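Local coordinates for tungsten formylmethanofuran dehydrogenase subunit E (Syntrophus aciditrophicus, PDB 3D00), which is of unknown function but binds zinc through a treble-clef finger and belongs to the FmdE family, which is implicated in microbial methanogenesis, at residues Pro167-Ala172 against Glu179-Cys184; Tyr50-Glu55 against Thr68-Gly73; Pro26-Leu31 against Arg130-Ile135; Gly33-Asp38 against Ala138-Leu143. One frame throughout, in Å; residues are numbered along the deposited sequence. Where two conformers were deposited one is given.

Interaction 1 of 4, residues Pro167-Ala172 against Glu179-Cys184; sequences PQCREA and ELCLSC. With ZN (zinc ion), chain B.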
loop_
_atom_site.group_PDB
_atom_site.type_symbol
_atom_site.label_atom_id
_atom_site.label_comp_id
_atom_site.label_asym_id
_atom_site.label_seq_id
_atom_site.Cartn_x
_atom_site.Cartn_y
_atom_site.Cartn_z
ATOM N N PRO A 167 7.092 27.765 0.836
ATOM C CA PRO A 167 7.314 28.923 1.695
ATOM C C PRO A 167 6.549 28.873 2.990
ATOM O O PRO A 167 6.933 29.528 3.944
ATOM C CB PRO A 167 6.795 30.091 0.863
ATOM C CG PRO A 167 5.945 29.499 -0.184
ATOM C CD PRO A 167 6.411 28.128 -0.428
ATOM N N GLN A 168 5.439 28.144 3.006
ATOM C CA GLN A 168 4.584 28.140 4.160
ATOM C C GLN A 168 5.051 27.153 5.229
ATOM O O GLN A 168 5.123 27.518 6.415
ATOM C CB GLN A 168 3.135 27.877 3.748
ATOM C CG GLN A 168 2.174 28.195 4.848
ATOM C CD GLN A 168 0.798 27.726 4.566
ATOM O OE1 GLN A 168 0.211 28.027 3.516
ATOM N NE2 GLN A 168 0.256 26.962 5.504
ATOM N N CYS A 169 5.392 25.923 4.834
ATOM C CA CYS A 169 5.824 24.918 5.812
ATOM C C CYS A 169 7.306 24.613 5.770
ATOM O O CYS A 169 7.801 23.911 6.650
ATOM C CB CYS A 169 5.041 23.617 5.636
ATOM S SG CYS A 169 5.514 22.662 4.188
ATOM N N ARG A 170 7.987 25.144 4.753
ATOM C CA ARG A 170 9.419 24.954 4.524
ATOM C C ARG A 170 9.811 23.503 4.496
ATOM O O ARG A 170 10.809 23.097 5.114
ATOM C CB ARG A 170 10.251 25.746 5.531
ATOM C CG ARG A 170 10.011 27.247 5.450
ATOM C CD ARG A 170 10.960 28.034 6.389
ATOM N NE ARG A 170 12.348 27.539 6.444
ATOM C CZ ARG A 170 13.316 27.843 5.575
ATOM N NH1 ARG A 170 13.085 28.649 4.544
ATOM N NH2 ARG A 170 14.524 27.318 5.736
ATOM N N GLU A 171 9.034 22.728 3.745
ATOM C CA GLU A 171 9.405 21.382 3.382
ATOM C C GLU A 171 9.622 21.293 1.873
ATOM O O GLU A 171 9.069 22.078 1.111
ATOM C CB GLU A 171 8.343 20.397 3.879
ATOM C CG GLU A 171 8.517 20.072 5.378
ATOM C CD GLU A 171 7.390 19.273 5.964
ATOM O OE1 GLU A 171 7.124 18.161 5.436
ATOM O OE2 GLU A 171 6.772 19.751 6.951
ATOM N N ALA A 172 10.442 20.343 1.454
ATOM C CA ALA A 172 10.686 20.108 0.046
ATOM C C ALA A 172 9.484 19.401 -0.613
ATOM O O ALA A 172 8.842 18.521 -0.033
ATOM C CB ALA A 172 11.963 19.306 -0.159
ATOM N N GLU A 179 2.694 26.795 -5.984
ATOM C CA GLU A 179 3.464 27.777 -5.229
ATOM C C GLU A 179 3.492 27.436 -3.749
ATOM O O GLU A 179 4.250 28.033 -2.981
ATOM C CB GLU A 179 2.874 29.175 -5.372
ATOM C CG GLU A 179 2.299 29.530 -6.727
ATOM C CD GLU A 179 1.525 30.833 -6.647
ATOM O OE1 GLU A 179 2.146 31.864 -6.289
ATOM O OE2 GLU A 179 0.299 30.810 -6.903
ATOM N N LEU A 180 2.605 26.540 -3.341
ATOM C CA LEU A 180 2.739 25.862 -2.075
ATOM C C LEU A 180 2.660 24.389 -2.371
ATOM O O LEU A 180 2.321 23.960 -3.474
ATOM C CB LEU A 180 1.629 26.239 -1.092
ATOM C CG LEU A 180 1.348 27.690 -0.752
ATOM C CD1 LEU A 180 -0.057 27.794 -0.203
ATOM C CD2 LEU A 180 2.369 28.263 0.236
ATOM N N CYS A 181 3.003 23.599 -1.382
ATOM C CA CYS A 181 2.847 22.181 -1.494
ATOM C C CYS A 181 1.382 21.853 -1.301
ATOM O O CYS A 181 0.567 22.684 -0.843
ATOM C CB CYS A 181 3.686 21.451 -0.463
ATOM S SG CYS A 181 3.040 21.620 1.171
ATOM N N LEU A 182 1.062 20.625 -1.676
ATOM C CA LEU A 182 -0.316 20.165 -1.730
ATOM C C LEU A 182 -0.910 20.112 -0.333
ATOM O O LEU A 182 -2.101 20.258 -0.168
ATOM C CB LEU A 182 -0.397 18.819 -2.434
ATOM C CG LEU A 182 -0.204 18.818 -3.968
ATOM C CD1 LEU A 182 -0.140 17.410 -4.563
ATOM C CD2 LEU A 182 -1.303 19.657 -4.697
ATOM N N SER A 183 -0.071 19.940 0.688
ATOM C CA SER A 183 -0.558 19.972 2.055
ATOM C C SER A 183 -1.015 21.386 2.392
ATOM O O SER A 183 -2.154 21.601 2.822
ATOM C CB SER A 183 0.503 19.473 3.051
ATOM O OG SER A 183 -0.009 19.491 4.371
ATOM N N CYS A 184 -0.132 22.357 2.169
ATOM C CA CYS A 184 -0.422 23.759 2.467
ATOM C C CYS A 184 -1.530 24.335 1.584
ATOM O O CYS A 184 -2.228 25.289 1.974
ATOM C CB CYS A 184 0.880 24.588 2.384
ATOM S SG CYS A 184 1.927 24.329 3.825
HETATM ZN ZN ZN B . 3.842 23.417 2.530
#

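Interaction 2 of 4, residues Tyr50-Glu55 against Thr68-Gly73; sequences YDAICE and TPCTFG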
loop_
_atom_site.group_PDB
_atom_site.type_symbol
_atom_site.label_atom_id
_atom_site.label_comp_id
_atom_site.label_asym_id
_atom_site.label_seq_id
_atom_site.Cartn_x
_atom_site.Cartn_y
_atom_site.Cartn_z
ATOM N N TYR A 50 6.195 -8.043 -14.142
ATOM C CA TYR A 50 4.831 -7.582 -14.157
ATOM C C TYR A 50 4.597 -6.522 -13.093
ATOM O O TYR A 50 5.204 -6.557 -12.031
ATOM C CB TYR A 50 3.877 -8.791 -14.012
ATOM C CG TYR A 50 3.971 -9.621 -12.727
ATOM C CD1 TYR A 50 3.353 -9.202 -11.579
ATOM C CD2 TYR A 50 4.638 -10.839 -12.691
ATOM C CE1 TYR A 50 3.416 -9.920 -10.423
ATOM C CE2 TYR A 50 4.688 -11.592 -11.534
ATOM C CZ TYR A 50 4.072 -11.104 -10.395
ATOM O OH TYR A 50 4.071 -11.792 -9.204
ATOM N N ASP A 51 3.723 -5.575 -13.404
ATOM C CA ASP A 51 3.140 -4.711 -12.395
ATOM C C ASP A 51 1.748 -5.197 -11.960
ATOM O O ASP A 51 1.172 -6.071 -12.557
ATOM C CB ASP A 51 3.112 -3.247 -12.892
ATOM C CG ASP A 51 4.483 -2.524 -12.737
ATOM O OD1 ASP A 51 5.497 -3.171 -12.406
ATOM O OD2 ASP A 51 4.524 -1.286 -12.941
ATOM N N ALA A 52 1.199 -4.626 -10.906
ATOM C CA ALA A 52 -0.121 -5.067 -10.417
ATOM C C ALA A 52 -1.076 -3.885 -10.248
ATOM O O ALA A 52 -0.642 -2.796 -9.984
ATOM C CB ALA A 52 0.060 -5.820 -9.115
ATOM N N ILE A 53 -2.368 -4.115 -10.429
ATOM C CA ILE A 53 -3.418 -3.141 -10.120
ATOM C C ILE A 53 -4.490 -3.813 -9.287
ATOM O O ILE A 53 -4.988 -4.875 -9.683
ATOM C CB ILE A 53 -4.123 -2.585 -11.394
ATOM C CG1 ILE A 53 -3.283 -1.544 -12.098
ATOM C CG2 ILE A 53 -5.444 -1.890 -11.043
ATOM C CD1 ILE A 53 -3.371 -1.716 -13.531
ATOM N N CYS A 54 -4.816 -3.243 -8.118
ATOM C CA CYS A 54 -6.002 -3.655 -7.348
ATOM C C CYS A 54 -7.073 -2.615 -7.501
ATOM O O CYS A 54 -6.765 -1.453 -7.402
ATOM C CB CYS A 54 -5.706 -3.749 -5.864
ATOM S SG CYS A 54 -4.648 -5.096 -5.510
ATOM N N GLU A 55 -8.319 -3.040 -7.710
ATOM C CA GLU A 55 -9.425 -2.153 -7.946
ATOM C C GLU A 55 -10.232 -1.913 -6.702
ATOM O O GLU A 55 -11.303 -1.322 -6.750
ATOM C CB GLU A 55 -10.301 -2.696 -9.061
ATOM C CG GLU A 55 -9.476 -3.123 -10.224
ATOM C CD GLU A 55 -10.255 -3.549 -11.430
ATOM O OE1 GLU A 55 -11.483 -3.371 -11.523
ATOM O OE2 GLU A 55 -9.574 -4.060 -12.323
ATOM N N THR A 68 3.881 -11.097 -4.361
ATOM C CA THR A 68 4.497 -10.627 -5.589
ATOM C C THR A 68 5.550 -9.597 -5.197
ATOM O O THR A 68 5.588 -9.189 -4.051
ATOM C CB THR A 68 3.474 -9.919 -6.510
ATOM O OG1 THR A 68 3.115 -8.685 -5.922
ATOM C CG2 THR A 68 2.158 -10.735 -6.731
ATOM N N PRO A 69 6.449 -9.238 -6.126
ATOM C CA PRO A 69 7.398 -8.148 -5.847
ATOM C C PRO A 69 6.810 -6.769 -5.862
ATOM O O PRO A 69 7.525 -5.814 -5.500
ATOM C CB PRO A 69 8.480 -8.303 -6.955
ATOM C CG PRO A 69 8.158 -9.475 -7.723
ATOM C CD PRO A 69 6.741 -9.898 -7.422
ATOM N N CYS A 70 5.532 -6.649 -6.270
ATOM C CA CYS A 70 4.867 -5.380 -6.391
ATOM C C CYS A 70 4.399 -4.928 -5.026
ATOM O O CYS A 70 3.590 -5.605 -4.370
ATOM C CB CYS A 70 3.670 -5.479 -7.352
ATOM S SG CYS A 70 4.049 -6.293 -8.931
ATOM N N THR A 71 4.842 -3.750 -4.623
ATOM C CA THR A 71 4.396 -3.153 -3.383
ATOM C C THR A 71 3.873 -1.759 -3.634
ATOM O O THR A 71 4.160 -1.130 -4.640
ATOM C CB THR A 71 5.507 -3.135 -2.277
ATOM O OG1 THR A 71 6.470 -2.122 -2.540
ATOM C CG2 THR A 71 6.201 -4.459 -2.192
ATOM N N PHE A 72 3.107 -1.268 -2.682
ATOM C CA PHE A 72 2.653 0.082 -2.747
ATOM C C PHE A 72 3.821 1.093 -2.757
ATOM O O PHE A 72 3.830 2.014 -3.567
ATOM C CB PHE A 72 1.710 0.425 -1.601
ATOM C CG PHE A 72 0.898 1.615 -1.902
ATOM C CD1 PHE A 72 -0.297 1.484 -2.589
ATOM C CD2 PHE A 72 1.383 2.880 -1.656
ATOM C CE1 PHE A 72 -1.012 2.603 -2.972
ATOM C CE2 PHE A 72 0.653 3.990 -2.033
ATOM C CZ PHE A 72 -0.520 3.845 -2.701
ATOM N N GLY A 73 4.801 0.886 -1.876
ATOM C CA GLY A 73 5.971 1.749 -1.815
ATOM C C GLY A 73 6.966 1.723 -2.987
ATOM O O GLY A 73 7.709 2.683 -3.132
#

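Interaction 3 of 4, residues Pro26-Leu31 against Arg130-Ile135; sequences PAPGVL and RLFKEI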
loop_
_atom_site.group_PDB
_atom_site.type_symbol
_atom_site.label_atom_id
_atom_site.label_comp_id
_atom_site.label_asym_id
_atom_site.label_seq_id
_atom_site.Cartn_x
_atom_site.Cartn_y
_atom_site.Cartn_z
ATOM N N PRO A 26 -6.636 -13.311 9.545
ATOM C CA PRO A 26 -6.708 -14.032 8.264
ATOM C C PRO A 26 -8.018 -13.690 7.547
ATOM O O PRO A 26 -8.938 -14.523 7.489
ATOM C CB PRO A 26 -6.654 -15.486 8.687
ATOM C CG PRO A 26 -7.351 -15.493 10.048
ATOM C CD PRO A 26 -7.031 -14.162 10.687
ATOM N N ALA A 27 -8.097 -12.452 7.054
ATOM C CA ALA A 27 -9.333 -11.913 6.518
ATOM C C ALA A 27 -9.722 -12.688 5.283
ATOM O O ALA A 27 -8.860 -13.016 4.478
ATOM C CB ALA A 27 -9.182 -10.453 6.193
ATOM N N PRO A 28 -11.026 -13.004 5.124
ATOM C CA PRO A 28 -11.505 -13.665 3.904
ATOM C C PRO A 28 -10.976 -13.061 2.612
ATOM O O PRO A 28 -10.578 -13.796 1.739
ATOM C CB PRO A 28 -13.027 -13.491 3.986
ATOM C CG PRO A 28 -13.313 -13.425 5.431
ATOM C CD PRO A 28 -12.122 -12.778 6.085
ATOM N N GLY A 29 -10.982 -11.732 2.512
ATOM C CA GLY A 29 -10.528 -11.012 1.339
ATOM C C GLY A 29 -9.097 -11.286 0.932
ATOM O O GLY A 29 -8.790 -11.406 -0.253
ATOM N N VAL A 30 -8.206 -11.396 1.915
ATOM C CA VAL A 30 -6.785 -11.648 1.644
ATOM C C VAL A 30 -6.557 -13.121 1.327
ATOM O O VAL A 30 -5.715 -13.454 0.541
ATOM C CB VAL A 30 -5.897 -11.210 2.812
ATOM C CG1 VAL A 30 -4.439 -11.288 2.414
ATOM C CG2 VAL A 30 -6.251 -9.812 3.197
ATOM N N LEU A 31 -7.335 -13.995 1.947
ATOM C CA LEU A 31 -7.342 -15.435 1.606
ATOM C C LEU A 31 -7.820 -15.642 0.146
ATOM O O LEU A 31 -7.120 -16.255 -0.693
ATOM C CB LEU A 31 -8.232 -16.210 2.622
ATOM C CG LEU A 31 -7.756 -16.295 4.074
ATOM C CD1 LEU A 31 -8.802 -16.898 4.990
ATOM C CD2 LEU A 31 -6.498 -17.098 4.123
ATOM N N ARG A 130 -17.416 -21.562 9.238
ATOM C CA ARG A 130 -17.962 -22.109 7.993
ATOM C C ARG A 130 -17.437 -21.316 6.783
ATOM O O ARG A 130 -16.946 -21.900 5.828
ATOM C CB ARG A 130 -19.510 -22.135 8.023
ATOM C CG ARG A 130 -20.144 -23.171 8.987
ATOM N N LEU A 131 -17.507 -19.986 6.851
ATOM C CA LEU A 131 -16.887 -19.105 5.836
ATOM C C LEU A 131 -15.440 -19.482 5.521
ATOM O O LEU A 131 -15.076 -19.590 4.351
ATOM C CB LEU A 131 -16.969 -17.620 6.250
ATOM C CG LEU A 131 -16.291 -16.578 5.343
ATOM C CD1 LEU A 131 -16.795 -16.663 3.867
ATOM C CD2 LEU A 131 -16.509 -15.198 5.947
ATOM N N PHE A 132 -14.636 -19.712 6.553
ATOM C CA PHE A 132 -13.206 -19.943 6.358
ATOM C C PHE A 132 -12.969 -21.290 5.678
ATOM O O PHE A 132 -12.117 -21.405 4.820
ATOM C CB PHE A 132 -12.438 -19.841 7.688
ATOM C CG PHE A 132 -12.272 -18.407 8.198
ATOM C CD1 PHE A 132 -11.747 -17.411 7.376
ATOM C CD2 PHE A 132 -12.618 -18.064 9.496
ATOM C CE1 PHE A 132 -11.587 -16.107 7.820
ATOM C CE2 PHE A 132 -12.462 -16.749 9.944
ATOM C CZ PHE A 132 -11.944 -15.775 9.096
ATOM N N LYS A 133 -13.722 -22.307 6.079
ATOM C CA LYS A 133 -13.638 -23.637 5.447
ATOM C C LYS A 133 -14.077 -23.560 3.962
ATOM O O LYS A 133 -13.459 -24.146 3.089
ATOM C CB LYS A 133 -14.432 -24.683 6.258
ATOM N N GLU A 134 -15.116 -22.796 3.679
ATOM C CA GLU A 134 -15.595 -22.650 2.332
ATOM C C GLU A 134 -14.595 -21.988 1.394
ATOM O O GLU A 134 -14.419 -22.442 0.257
ATOM C CB GLU A 134 -16.866 -21.816 2.305
ATOM C CG GLU A 134 -18.101 -22.572 2.693
ATOM C CD GLU A 134 -19.360 -21.870 2.279
ATOM O OE1 GLU A 134 -19.307 -20.907 1.473
ATOM O OE2 GLU A 134 -20.413 -22.299 2.763
ATOM N N ILE A 135 -13.976 -20.900 1.841
ATOM C CA ILE A 135 -12.962 -20.233 1.029
ATOM C C ILE A 135 -11.912 -21.246 0.594
ATOM O O ILE A 135 -11.542 -21.313 -0.559
ATOM C CB ILE A 135 -12.283 -19.075 1.791
ATOM C CG1 ILE A 135 -13.265 -17.922 2.019
ATOM C CG2 ILE A 135 -11.056 -18.544 1.037
ATOM C CD1 ILE A 135 -12.745 -16.928 3.056
#

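Interaction 4 of 4, residues Gly33-Asp38 against Ala138-Leu143; sequences GGFMVD and AGPDIL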
loop_
_atom_site.group_PDB
_atom_site.type_symbol
_atom_site.label_atom_id
_atom_site.label_comp_id
_atom_site.label_asym_id
_atom_site.label_seq_id
_atom_site.Cartn_x
_atom_site.Cartn_y
_atom_site.Cartn_z
ATOM N N GLY A 33 -7.970 -13.379 -2.073
ATOM C CA GLY A 33 -6.938 -12.644 -2.761
ATOM C C GLY A 33 -5.754 -13.478 -3.148
ATOM O O GLY A 33 -5.225 -13.282 -4.226
ATOM N N GLY A 34 -5.324 -14.382 -2.256
ATOM C CA GLY A 34 -4.273 -15.359 -2.568
ATOM C C GLY A 34 -4.551 -16.262 -3.759
ATOM O O GLY A 34 -3.641 -16.598 -4.560
ATOM N N PHE A 35 -5.788 -16.734 -3.832
ATOM C CA PHE A 35 -6.193 -17.572 -4.939
ATOM C C PHE A 35 -6.197 -16.761 -6.178
ATOM O O PHE A 35 -5.888 -17.254 -7.226
ATOM C CB PHE A 35 -7.549 -18.200 -4.683
ATOM C CG PHE A 35 -7.502 -19.290 -3.677
ATOM C CD1 PHE A 35 -6.825 -20.468 -3.954
ATOM C CD2 PHE A 35 -8.177 -19.174 -2.473
ATOM C CE1 PHE A 35 -6.787 -21.480 -3.040
ATOM C CE2 PHE A 35 -8.151 -20.184 -1.558
ATOM C CZ PHE A 35 -7.451 -21.324 -1.824
HETATM N N MSE A 36 -6.591 -15.510 -6.073
HETATM C CA MSE A 36 -6.636 -14.653 -7.240
HETATM C C MSE A 36 -5.272 -14.323 -7.820
HETATM O O MSE A 36 -5.053 -14.413 -9.025
HETATM C CB MSE A 36 -7.398 -13.364 -6.928
HETATM C CG MSE A 36 -8.855 -13.604 -6.667
HETATM SE SE MSE A 36 -9.684 -12.055 -5.789
HETATM C CE MSE A 36 -9.907 -10.924 -7.219
ATOM N N VAL A 37 -4.347 -13.967 -6.963
ATOM C CA VAL A 37 -2.994 -13.643 -7.382
ATOM C C VAL A 37 -2.292 -14.884 -7.916
ATOM O O VAL A 37 -1.589 -14.804 -8.927
ATOM C CB VAL A 37 -2.177 -13.015 -6.222
ATOM C CG1 VAL A 37 -0.658 -12.920 -6.565
ATOM C CG2 VAL A 37 -2.759 -11.676 -5.861
ATOM N N ASP A 38 -2.509 -16.028 -7.264
ATOM C CA ASP A 38 -2.016 -17.294 -7.778
ATOM C C ASP A 38 -2.518 -17.626 -9.195
ATOM O O ASP A 38 -1.732 -18.001 -10.047
ATOM C CB ASP A 38 -2.378 -18.427 -6.803
ATOM C CG ASP A 38 -1.970 -19.784 -7.300
ATOM O OD1 ASP A 38 -0.808 -20.200 -7.083
ATOM O OD2 ASP A 38 -2.831 -20.448 -7.875
ATOM N N ALA A 138 -13.546 -23.863 -1.915
ATOM C CA ALA A 138 -13.836 -23.255 -3.192
ATOM C C ALA A 138 -12.546 -23.027 -4.016
ATOM O O ALA A 138 -12.522 -23.308 -5.224
ATOM C CB ALA A 138 -14.611 -21.936 -2.984
ATOM N N GLY A 139 -11.482 -22.538 -3.359
ATOM C CA GLY A 139 -10.218 -22.226 -4.017
ATOM C C GLY A 139 -10.461 -21.300 -5.186
ATOM O O GLY A 139 -11.214 -20.325 -5.077
ATOM N N PRO A 140 -9.868 -21.607 -6.332
ATOM C CA PRO A 140 -10.110 -20.720 -7.477
ATOM C C PRO A 140 -11.448 -20.938 -8.217
ATOM O O PRO A 140 -11.697 -20.251 -9.180
ATOM C CB PRO A 140 -8.956 -21.076 -8.413
ATOM C CG PRO A 140 -8.796 -22.555 -8.188
ATOM C CD PRO A 140 -8.976 -22.720 -6.686
ATOM N N ASP A 141 -12.290 -21.880 -7.793
ATOM C CA ASP A 141 -13.570 -22.165 -8.495
ATOM C C ASP A 141 -14.557 -20.977 -8.541
ATOM O O ASP A 141 -15.425 -20.903 -9.418
ATOM C CB ASP A 141 -14.271 -23.395 -7.886
ATOM C CG ASP A 141 -13.388 -24.667 -7.870
ATOM O OD1 ASP A 141 -12.343 -24.705 -8.546
ATOM O OD2 ASP A 141 -13.749 -25.642 -7.175
ATOM N N ILE A 142 -14.414 -20.039 -7.623
ATOM C CA ILE A 142 -15.265 -18.855 -7.614
ATOM C C ILE A 142 -14.676 -17.665 -8.379
ATOM O O ILE A 142 -15.235 -16.569 -8.371
ATOM C CB ILE A 142 -15.580 -18.456 -6.180
ATOM C CG1 ILE A 142 -14.292 -18.267 -5.366
ATOM C CG2 ILE A 142 -16.464 -19.544 -5.555
ATOM C CD1 ILE A 142 -14.470 -17.428 -4.098
ATOM N N LEU A 143 -13.581 -17.909 -9.086
ATOM C CA LEU A 143 -12.864 -16.855 -9.810
ATOM C C LEU A 143 -13.085 -16.885 -11.333
ATOM O O LEU A 143 -13.343 -17.937 -11.897
ATOM C CB LEU A 143 -11.375 -16.976 -9.465
ATOM C CG LEU A 143 -11.065 -16.914 -7.972
ATOM C CD1 LEU A 143 -9.565 -17.026 -7.774
ATOM C CD2 LEU A 143 -11.599 -15.661 -7.360
#

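Interaction 1 of 4, residues Pro167-Ala172 against Glu179-Cys184
This contact closes the zinc site of the C-terminal treble-clef finger, where Cys169 meets Cys181 and Cys184 around one metal ion. The zinc lies 2.5 Å from Cys169 SG, 2.4 Å from Cys181 SG and 2.5 Å from Cys184 SG; Cys166 supplies the fourth thiolate. Cys169 SG stays 4.0 Å from Cys181 SG, far beyond a disulfide bond, so the metal joins them. Cys181 has a second task as N-cap: the amide of Cys184 donates to its sulfur, N to SG 3.4 Å, along a nearly straight N-H...S line (172°). That bond probably eases the negative charge on the thiolate.

Gln168 flanks the site. Its CG stands anti to the backbone N (chi1 -166°), and the extended chain runs alongside Cys184, bringing NE2 into van der Waals contact with Cys184 SG at 3.5 Å. A small apolar patch adjoins it, with Leu180 CD2 at 3.6 Å from Gln168 CB and 3.8 Å from Pro167 CG, the proline and leucine side chains crossing at about a right angle.

Cys169 belongs to the loop joining strands 163-165 and 172-174, while Cys184 rides helix 182-187, and Leu84 of the second subunit packs against Cys181 and Ser183.

Interaction 2 of 4, residues Tyr50-Glu55 against Thr68-Gly73
Thr68 OG1 has two hydrogen-bond partners: it accepts from Cys70 N (3.2 Å, with a bent N-H...O angle of 142°), forming an ST turn, and donates to Val64 O in the preceding helix. With its hydroxyl so engaged, Thr68 turns its other branch across the contact. CG2 lies in the plane of the Tyr50 ring, at its edge, 3.3 Å from Tyr50 OH. Pro69 reaches the same hydroxyl with CD at 3.7 Å, approaching the ring obliquely.

Tyr50 arrives there because its CG sits between the backbone N and the carbonyl carbon (chi1 62°), which swings the ring out across the strand direction, toward Thr68 and Pro69. The thiol of Cys70 fills the corner between this ring and the strand. Its SG is 3.3 Å from Tyr50 O and 4.0 Å from Ala52 CB, and it makes a sulfur-aromatic contact 4.9 Å from the Tyr50 ring centroid, 57° off the ring normal, an oblique approach.

Strand 50-54 thus meets the exit of helix 60-67, and Val64 of that helix packs on both Ala52 and Cys70. On its two flanks the strand pairs with 77-79 and 86-91 in the mixed sheet.

Interaction 3 of 4, residues Pro26-Leu31 against Arg130-Ile135
Pro28 and Phe132 meet where two helices of the alpha+beta core domain of the FmdE family pack together: the first turn of helix 28-42 lies against the middle of helix 129-138. Their CA atoms are the nearest across the segments, 7.0 Å apart, and their side chains cross obliquely, with Pro28 CD 3.8 Å from Phe132 CE1. Ala27 is the N-cap, and Pro28, as the first residue of the helix, costs it no hydrogen bond while presenting a compact, rigid ring to three side chains of the partner.

Leu131 reaches Pro28 with one branch, CD2, which comes to 3.7 Å from Pro28 CG, the two side chains crossing at about a right angle. Ile135 divides its branches between two residues. The long one, extended at chi2 (166°), sets CD1 3.6 Å from Pro28 CB, whereas CG2 lies 4.0 Å from Leu31 CB, one turn further along helix 28-42. Phe132 has its CG beside the backbone N (chi1 -74°), which brings the ring back toward the opposing segment although the bond leaving its CA does not aim there. Leu31 CD1 then touches the ring at Phe132 CD1, 3.8 Å away.

Around this interface, Trp116 of helix 111-117 touches Pro28 and Leu131, and helix 12-23 packs on Leu31 through Tyr12, Val16 and Ile19. Apart from one backbone oxygen, the contact is hydrocarbon against hydrocarbon. That oxygen is Pro26 O, which approaches the phenylalanine ring obliquely and comes within 3.1 Å of Phe132 CE1.

Interaction 4 of 4, residues Gly33-Asp38 against Ala138-Leu143
Phe35 lays one face of its ring over the backbone of Gly139, whose CA sits above the ring centre. The geometry is that of a CH-pi contact: Gly139 CA is 3.6 Å from the Phe35 centroid and only 9° off the ring normal. Phe35 has CG beside the backbone N and anti to the carbonyl carbon (chi1 -74°), a setting that sends the ring off helix 28-42 toward the end of helix 129-138. Gly139 is the first residue to leave that helix, with a positive phi of 54° that glycine adopts readily. Pro140 follows, its N oblique to the ring and its CD 4.1 Å from Phe35 CD1.

Leu143, at the start of strand 143-149, makes the second half of the contact. Both of its methyls bear on CG of Met36, a selenomethionine here: Leu143 CD1 lies 3.7 Å and CD2 3.5 Å from Met36 CG, and CD1 also reaches Phe35 CB at 3.9 Å. The CD2 pair is tighter than usual van der Waals contact. The Met36 and Leu143 side chains meet at about a right angle, and Met36 also packs on Val100 and Leu102 of strand 96-102.

The turn between helix 129-138 and strand 143-149 is therefore held to helix 28-42 by van der Waals and CH-pi interactions between largely buried groups, so the contact depends on close fit: a flat ring on a glycine CA and a forked leucine on a methylene.

How the interactions relate
Interactions 2, 3 and 4 are buried contacts of the FmdE core, whereas interaction 1 is a surface contact in the zinc finger, with its centre about 30 Å from that of interaction 2 and about 45 Å from that of interaction 4. Helix 28-42 serves both interaction 3 and interaction 4, which touch through Ile135 O and Phe35 CE2 (3.7 Å); interaction 4 also meets interaction 2, through Val37 CG1 and Thr68 CG2 (3.6 Å). Chemistry follows place: metal-thiolate bonds hold the small finger, while apolar and ring contacts join the core elements. Interactions 1 and 2 both lie against the second subunit; interactions 3 and 4 are touched by no other chain of the assembly.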